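Local coordinates for probable quinone reductase Qor (NADPH:quinone reductase) (Zeta-crystallin homolog protein) (Mycobacterium tuberculosis, PDB 4RVU) that binds NADPH and probably uses it to reduce quinones, as a zeta-crystallin-type oxidoreductase, at residues Leu34-Ala40 with Val67-Ala73; Gly64-Cys68 with Ala123-Lys129. All blocks are in the same frame, centred on the assembly; numbering follows the deposited sequence.

Contact 1: Leu34-Ala40 with Val67-Ala73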
loop_
_atom_site.group_PDB
_atom_site.type_symbol
_atom_site.label_atom_id
_atom_site.label_comp_id
_atom_site.label_asym_id
_atom_site.label_seq_id
_atom_site.Cartn_x
_atom_site.Cartn_y
_atom_site.Cartn_z
ATOM N N LEU A 34 -34.993 -3.658 3.449
ATOM C CA LEU A 34 -35.859 -4.782 3.127
ATOM C C LEU A 34 -35.945 -5.638 4.371
ATOM O O LEU A 34 -35.009 -5.654 5.173
ATOM C CB LEU A 34 -35.229 -5.606 2.006
ATOM C CG LEU A 34 -34.909 -4.873 0.713
ATOM C CD1 LEU A 34 -33.951 -5.701 -0.140
ATOM C CD2 LEU A 34 -36.193 -4.610 -0.025
ATOM N N LEU A 35 -37.060 -6.347 4.544
ATOM C CA LEU A 35 -37.163 -7.353 5.588
ATOM C C LEU A 35 -37.025 -8.703 4.895
ATOM O O LEU A 35 -37.779 -9.004 3.972
ATOM C CB LEU A 35 -38.519 -7.262 6.286
ATOM C CG LEU A 35 -38.835 -8.368 7.295
ATOM C CD1 LEU A 35 -37.950 -8.230 8.521
ATOM C CD2 LEU A 35 -40.312 -8.336 7.680
ATOM N N ILE A 36 -36.032 -9.487 5.299
ATOM C CA ILE A 36 -35.729 -10.740 4.626
ATOM C C ILE A 36 -36.110 -11.907 5.527
ATOM O O ILE A 36 -35.730 -11.938 6.696
ATOM C CB ILE A 36 -34.223 -10.808 4.271
ATOM C CG1 ILE A 36 -33.870 -9.681 3.289
ATOM C CG2 ILE A 36 -33.846 -12.177 3.705
ATOM C CD1 ILE A 36 -32.394 -9.537 2.996
ATOM N N LYS A 37 -36.879 -12.853 4.999
ATOM C CA LYS A 37 -37.086 -14.103 5.718
ATOM C C LYS A 37 -35.967 -15.067 5.326
ATOM O O LYS A 37 -35.883 -15.503 4.174
ATOM C CB LYS A 37 -38.456 -14.720 5.419
ATOM C CG LYS A 37 -38.684 -16.031 6.197
ATOM C CD LYS A 37 -40.069 -16.631 6.033
ATOM C CE LYS A 37 -40.196 -17.855 6.936
ATOM N NZ LYS A 37 -41.410 -18.672 6.645
ATOM N N ALA A 38 -35.106 -15.389 6.287
ATOM C CA ALA A 38 -33.901 -16.187 6.021
ATOM C C ALA A 38 -34.164 -17.604 5.509
ATOM O O ALA A 38 -35.036 -18.322 6.026
ATOM C CB ALA A 38 -33.025 -16.237 7.255
ATOM N N GLU A 39 -33.404 -17.995 4.488
ATOM C CA GLU A 39 -33.361 -19.387 4.037
ATOM C C GLU A 39 -32.006 -20.014 4.334
ATOM O O GLU A 39 -31.905 -21.213 4.610
ATOM C CB GLU A 39 -33.701 -19.481 2.545
ATOM C CG GLU A 39 -35.155 -19.127 2.275
ATOM C CD GLU A 39 -35.539 -19.179 0.813
ATOM O OE1 GLU A 39 -34.677 -19.455 -0.046
ATOM O OE2 GLU A 39 -36.725 -18.936 0.529
ATOM N N ALA A 40 -30.956 -19.202 4.265
ATOM C CA ALA A 40 -29.612 -19.646 4.620
ATOM C C ALA A 40 -28.825 -18.439 5.123
ATOM O O ALA A 40 -28.949 -17.338 4.590
ATOM C CB ALA A 40 -28.916 -20.289 3.425
ATOM N N VAL A 67 -26.967 -12.958 4.696
ATOM C CA VAL A 67 -28.212 -13.740 4.658
ATOM C C VAL A 67 -28.714 -13.868 3.235
ATOM O O VAL A 67 -28.573 -12.952 2.439
ATOM C CB VAL A 67 -29.322 -13.109 5.531
ATOM C CG1 VAL A 67 -29.702 -11.734 5.003
ATOM C CG2 VAL A 67 -30.574 -14.009 5.606
ATOM N N CYS A 68 -29.277 -15.027 2.913
ATOM C CA CYS A 68 -30.061 -15.171 1.696
ATOM C C CYS A 68 -31.458 -15.611 2.107
ATOM O O CYS A 68 -31.611 -16.493 2.956
ATOM C CB CYS A 68 -29.442 -16.220 0.773
ATOM S SG CYS A 68 -30.472 -16.581 -0.671
ATOM N N GLY A 69 -32.480 -14.980 1.536
ATOM C CA GLY A 69 -33.848 -15.406 1.792
ATOM C C GLY A 69 -34.832 -14.626 0.951
ATOM O O GLY A 69 -34.444 -14.000 -0.032
ATOM N N THR A 70 -36.109 -14.651 1.331
ATOM C CA THR A 70 -37.124 -13.989 0.523
ATOM C C THR A 70 -37.527 -12.658 1.132
ATOM O O THR A 70 -37.555 -12.506 2.355
ATOM C CB THR A 70 -38.376 -14.885 0.322
ATOM O OG1 THR A 70 -38.793 -15.403 1.590
ATOM C CG2 THR A 70 -38.050 -16.036 -0.611
ATOM N N VAL A 71 -37.821 -11.689 0.270
ATOM C CA VAL A 71 -38.257 -10.380 0.743
ATOM C C VAL A 71 -39.674 -10.497 1.293
ATOM O O VAL A 71 -40.625 -10.746 0.541
ATOM C CB VAL A 71 -38.194 -9.323 -0.364
ATOM C CG1 VAL A 71 -38.703 -7.981 0.156
ATOM C CG2 VAL A 71 -36.759 -9.177 -0.869
ATOM N N GLU A 72 -39.796 -10.345 2.609
ATOM C CA GLU A 72 -41.076 -10.456 3.303
ATOM C C GLU A 72 -41.800 -9.106 3.280
ATOM O O GLU A 72 -43.034 -9.042 3.248
ATOM C CB GLU A 72 -40.828 -10.894 4.751
ATOM C CG GLU A 72 -42.083 -11.098 5.588
ATOM C CD GLU A 72 -42.601 -12.523 5.534
ATOM O OE1 GLU A 72 -42.051 -13.327 4.751
ATOM O OE2 GLU A 72 -43.563 -12.833 6.273
ATOM N N ALA A 73 -41.019 -8.029 3.301
ATOM C CA ALA A 73 -41.561 -6.674 3.287
ATOM C C ALA A 73 -40.495 -5.677 2.853
ATOM O O ALA A 73 -39.298 -5.915 3.021
ATOM C CB ALA A 73 -42.103 -6.294 4.663
HETATM O O HOH W 1 -38.414 -17.940 2.431
#
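Strands 34-38 and 67-73 run antiparallel as neighbours, strongly twisted (125° between their directions), with two classic beta bulges in the pairing. At the first, Glu72 and Ala73 both face Leu35: Leu35 O takes a bond from Glu72 N (2.8 Å) and a weak one from Ala73 N, while Leu35 N gives a nearly straight bond to Ala73 O (2.7 Å). At the second, Glu39 N and Ala40 N converge on Cys68 O, and Cys68 N returns a bond to Ala40 O. Between the bulges Lys37 and Thr70 bond in both directions. Gly69 CA approaches Lys37 O at 3.1 Å in a CA-H...O contact; with no side chain on Gly69, the strands can come this close beside Ala38.

Ile36 and Val71 share a face. Near it Val67 spreads its two methyls, CG1 meeting Ile36 CD1 (4.0 Å) and CG2 packing on Ala38 CB at 3.7 Å. Val91 of the next strand and Ala106 of strand 103-107 cover Ile36. On the other face Leu35 CB meets Ala73 CB (4.1 Å); Leu35 also lies alongside Glu72, its CD2 against the CG methylene (3.9 Å). Lys37 and Glu72 have opposite charges whose ends do not meet. At the corner after strand 34-38, Glu39 lies athwart Thr70; Glu39 OE2 touches Thr70 CG2 at 3.4 Å and accepts from a water that also bonds Thr70 OG1, while OE1 is held by Ser120.

This pairing belongs to the GroES-like domain of the medium-chain dehydrogenase/reductase fold. Backbone bonds do most of the joining: hydrocarbon packs on both faces, and water links Glu39 to Thr70 at the partly exposed side.

Contact 2: Gly64-Cys68 with Ala123-Lys129. With NDP (NADPH dihydro-nicotinamide-adenine-dinucleotide phosphate), chain E.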
loop_
_atom_site.group_PDB
_atom_site.type_symbol
_atom_site.label_atom_id
_atom_site.label_comp_id
_atom_site.label_asym_id
_atom_site.label_seq_id
_atom_site.Cartn_x
_atom_site.Cartn_y
_atom_site.Cartn_z
ATOM N N GLY A 64 -24.249 -11.089 13.010
ATOM C CA GLY A 64 -24.128 -11.564 11.633
ATOM C C GLY A 64 -24.600 -10.586 10.572
ATOM O O GLY A 64 -25.498 -9.782 10.820
ATOM N N SER A 65 -24.011 -10.651 9.379
ATOM C CA SER A 65 -24.393 -9.711 8.326
ATOM C C SER A 65 -24.716 -10.344 6.977
ATOM O O SER A 65 -25.117 -9.643 6.050
ATOM C CB SER A 65 -23.327 -8.616 8.151
ATOM O OG SER A 65 -22.175 -9.103 7.494
ATOM N N GLU A 66 -24.558 -11.657 6.854
ATOM C CA GLU A 66 -24.786 -12.307 5.560
ATOM C C GLU A 66 -26.025 -13.199 5.606
ATOM O O GLU A 66 -26.139 -14.072 6.463
ATOM C CB GLU A 66 -23.550 -13.109 5.125
ATOM C CG GLU A 66 -23.642 -13.706 3.712
ATOM C CD GLU A 66 -22.352 -14.401 3.249
ATOM O OE1 GLU A 66 -21.565 -14.875 4.098
ATOM O OE2 GLU A 66 -22.124 -14.465 2.019
ATOM N N VAL A 67 -26.967 -12.958 4.696
ATOM C CA VAL A 67 -28.212 -13.740 4.658
ATOM C C VAL A 67 -28.714 -13.868 3.235
ATOM O O VAL A 67 -28.573 -12.952 2.439
ATOM C CB VAL A 67 -29.322 -13.109 5.531
ATOM C CG1 VAL A 67 -29.702 -11.734 5.003
ATOM C CG2 VAL A 67 -30.574 -14.009 5.606
ATOM N N CYS A 68 -29.277 -15.027 2.913
ATOM C CA CYS A 68 -30.061 -15.171 1.696
ATOM C C CYS A 68 -31.458 -15.611 2.107
ATOM O O CYS A 68 -31.611 -16.493 2.956
ATOM C CB CYS A 68 -29.442 -16.220 0.773
ATOM S SG CYS A 68 -30.472 -16.581 -0.671
ATOM N N ALA A 123 -25.876 -19.101 -2.374
ATOM C CA ALA A 123 -25.842 -17.638 -2.293
ATOM C C ALA A 123 -25.276 -17.140 -0.956
ATOM O O ALA A 123 -24.479 -16.196 -0.916
ATOM C CB ALA A 123 -27.237 -17.053 -2.542
ATOM N N ALA A 124 -25.674 -17.773 0.142
ATOM C CA ALA A 124 -25.204 -17.357 1.472
ATOM C C ALA A 124 -23.813 -17.884 1.754
ATOM O O ALA A 124 -23.181 -17.508 2.751
ATOM C CB ALA A 124 -26.177 -17.816 2.565
ATOM N N SER A 125 -23.337 -18.765 0.882
ATOM C CA SER A 125 -21.955 -19.218 0.929
ATOM C C SER A 125 -21.067 -18.270 0.136
ATOM O O SER A 125 -19.870 -18.163 0.399
ATOM C CB SER A 125 -21.834 -20.615 0.324
ATOM O OG SER A 125 -22.372 -21.603 1.179
ATOM N N ALA A 126 -21.661 -17.587 -0.837
ATOM C CA ALA A 126 -20.888 -16.937 -1.897
ATOM C C ALA A 126 -20.751 -15.427 -1.778
ATOM O O ALA A 126 -19.712 -14.879 -2.143
ATOM C CB ALA A 126 -21.476 -17.290 -3.262
ATOM N N LEU A 127 -21.788 -14.735 -1.310
ATOM C CA LEU A 127 -21.817 -13.271 -1.461
ATOM C C LEU A 127 -20.748 -12.473 -0.713
ATOM O O LEU A 127 -19.953 -11.783 -1.345
ATOM C CB LEU A 127 -23.204 -12.680 -1.164
ATOM C CG LEU A 127 -23.249 -11.203 -1.601
ATOM C CD1 LEU A 127 -23.244 -11.066 -3.132
ATOM C CD2 LEU A 127 -24.411 -10.420 -0.990
ATOM N N LEU A 128 -20.730 -12.522 0.616
ATOM C CA LEU A 128 -19.760 -11.697 1.353
ATOM C C LEU A 128 -18.340 -12.062 0.954
ATOM O O LEU A 128 -17.516 -11.189 0.657
ATOM C CB LEU A 128 -19.931 -11.847 2.874
ATOM C CG LEU A 128 -19.182 -10.811 3.735
ATOM C CD1 LEU A 128 -19.897 -10.581 5.067
ATOM C CD2 LEU A 128 -17.735 -11.219 3.994
ATOM N N LYS A 129 -18.053 -13.357 0.934
ATOM C CA LYS A 129 -16.706 -13.803 0.623
ATOM C C LYS A 129 -16.357 -13.606 -0.860
ATOM O O LYS A 129 -15.202 -13.300 -1.205
ATOM C CB LYS A 129 -16.541 -15.251 1.061
ATOM C CG LYS A 129 -16.663 -15.450 2.573
ATOM C CD LYS A 129 -16.800 -16.951 2.860
ATOM C CE LYS A 129 -17.698 -17.270 4.048
ATOM N NZ LYS A 129 -19.047 -16.602 4.061
HETATM P PA NDP E . -12.002 -19.041 6.594
HETATM O O1A NDP E . -13.092 -19.934 6.074
HETATM O O2A NDP E . -10.814 -18.740 5.725
HETATM O O5B NDP E . -11.479 -19.632 7.994
HETATM C C5B NDP E . -10.265 -19.157 8.565
HETATM C C4B NDP E . -9.142 -20.072 8.106
HETATM O O4B NDP E . -7.863 -19.504 8.390
HETATM C C3B NDP E . -9.174 -21.400 8.839
HETATM O O3B NDP E . -10.008 -22.352 8.178
HETATM C C2B NDP E . -7.720 -21.829 8.846
HETATM O O2B NDP E . -7.453 -22.723 7.774
HETATM C C1B NDP E . -6.926 -20.544 8.668
HETATM N N9A NDP E . -6.206 -20.293 9.937
HETATM C C8A NDP E . -4.874 -20.217 10.085
HETATM N N7A NDP E . -4.539 -19.998 11.378
HETATM C C5A NDP E . -5.678 -19.941 12.087
HETATM C C6A NDP E . -6.042 -19.738 13.507
HETATM N N6A NDP E . -5.089 -19.548 14.446
HETATM N N1A NDP E . -7.352 -19.750 13.830
HETATM C C2A NDP E . -8.304 -19.939 12.900
HETATM N N3A NDP E . -8.047 -20.130 11.597
HETATM C C4A NDP E . -6.777 -20.140 11.133
HETATM O O3 NDP E . -12.671 -17.662 7.063
HETATM P PN NDP E . -13.407 -16.682 6.028
HETATM O O1N NDP E . -13.315 -17.275 4.648
HETATM O O2N NDP E . -14.743 -16.316 6.620
HETATM O O5D NDP E . -12.473 -15.376 6.073
HETATM C C5D NDP E . -11.097 -15.459 5.713
HETATM C C4D NDP E . -10.333 -14.300 6.335
HETATM O O4D NDP E . -10.614 -13.097 5.622
HETATM C C3D NDP E . -10.770 -14.061 7.765
HETATM O O3D NDP E . -9.618 -13.700 8.526
HETATM C C2D NDP E . -11.710 -12.877 7.690
HETATM O O2D NDP E . -11.631 -12.104 8.889
HETATM C C1D NDP E . -11.175 -12.113 6.490
HETATM N N1N NDP E . -12.190 -11.363 5.749
HETATM C C2N NDP E . -11.945 -10.082 5.464
HETATM C C3N NDP E . -12.842 -9.301 4.751
HETATM C C7N NDP E . -12.504 -7.868 4.473
HETATM O O7N NDP E . -13.261 -7.200 3.790
HETATM N N7N NDP E . -11.377 -7.366 4.975
HETATM C C4N NDP E . -14.146 -9.877 4.251
HETATM C C5N NDP E . -14.286 -11.282 4.616
HETATM C C6N NDP E . -13.312 -11.963 5.338
HETATM P P2B NDP E . -6.097 -23.587 7.742
HETATM O O1X NDP E . -5.262 -23.001 8.845
HETATM O O2X NDP E . -6.548 -24.996 7.997
HETATM O O3X NDP E . -5.553 -23.372 6.359
HETATM O O HOH W 2 -19.790 -15.605 1.548
#
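Glu66 reaches the helix on a fully extended chain, CG anti to the backbone N (chi1 -174°), while Lys129 bends back at chi3 and chi4, so that its chain runs roughly perpendicular to that of Glu66 and NZ arrives at OE1. The two form a salt bridge, Glu66 OE1 to Lys129 NZ, at 3.1 Å. The other oxygen, Glu66 OE2, accepts from Leu128 N at 2.8 Å, the donor lying well above the carboxylate plane, 56° out of it. Helix 120-140 is kinked here: the N atoms of Leu128 and Lys129 lack bonds to the preceding turn, and the carboxylate takes the first of them. A water serves the second, accepting from Lys129 N and Lys129 NZ and donating to Glu66 OE2 (2.6 Å). An acidic side chain thus stands in for the missing helix bond, at the cleft between the catalytic and Rossmann-type domains where NADPH lies. Asn44 bonds both Glu66 OE1 and Lys129 NZ, tying the pair to a third segment. Leu128 CB packs against Glu66 CD, and Leu128 CD2 meets the nicotinamide ring at C5N (3.5 Å); Lys129 CD lies 3.9 Å from the cofactor's O1N. Farther back, Cys68 SG rests on Ala123 CB at 3.8 Å.

In the fold
Both contacts are buried and share Val67 and Cys68, yet they use strand 67-74 differently. In contact 1, whose centre lies about 20 Å from that of the chain and away from the annotated sites, the strand is paired edge to edge, and its outer polar residues reach the surface. Contact 2, its centre about 8 Å from the chain's, uses the start of the same strand and the loop before it to meet helix 120-140, with charge and water in place of regular strand pairing, beside the cofactor. The contact centres lie 12 Å apart, and they touch where Ala40 O packs on Ala124 CB (3.5 Å). Cys68 joins them directly: its backbone pairs within the sheet while its side chain faces the helix.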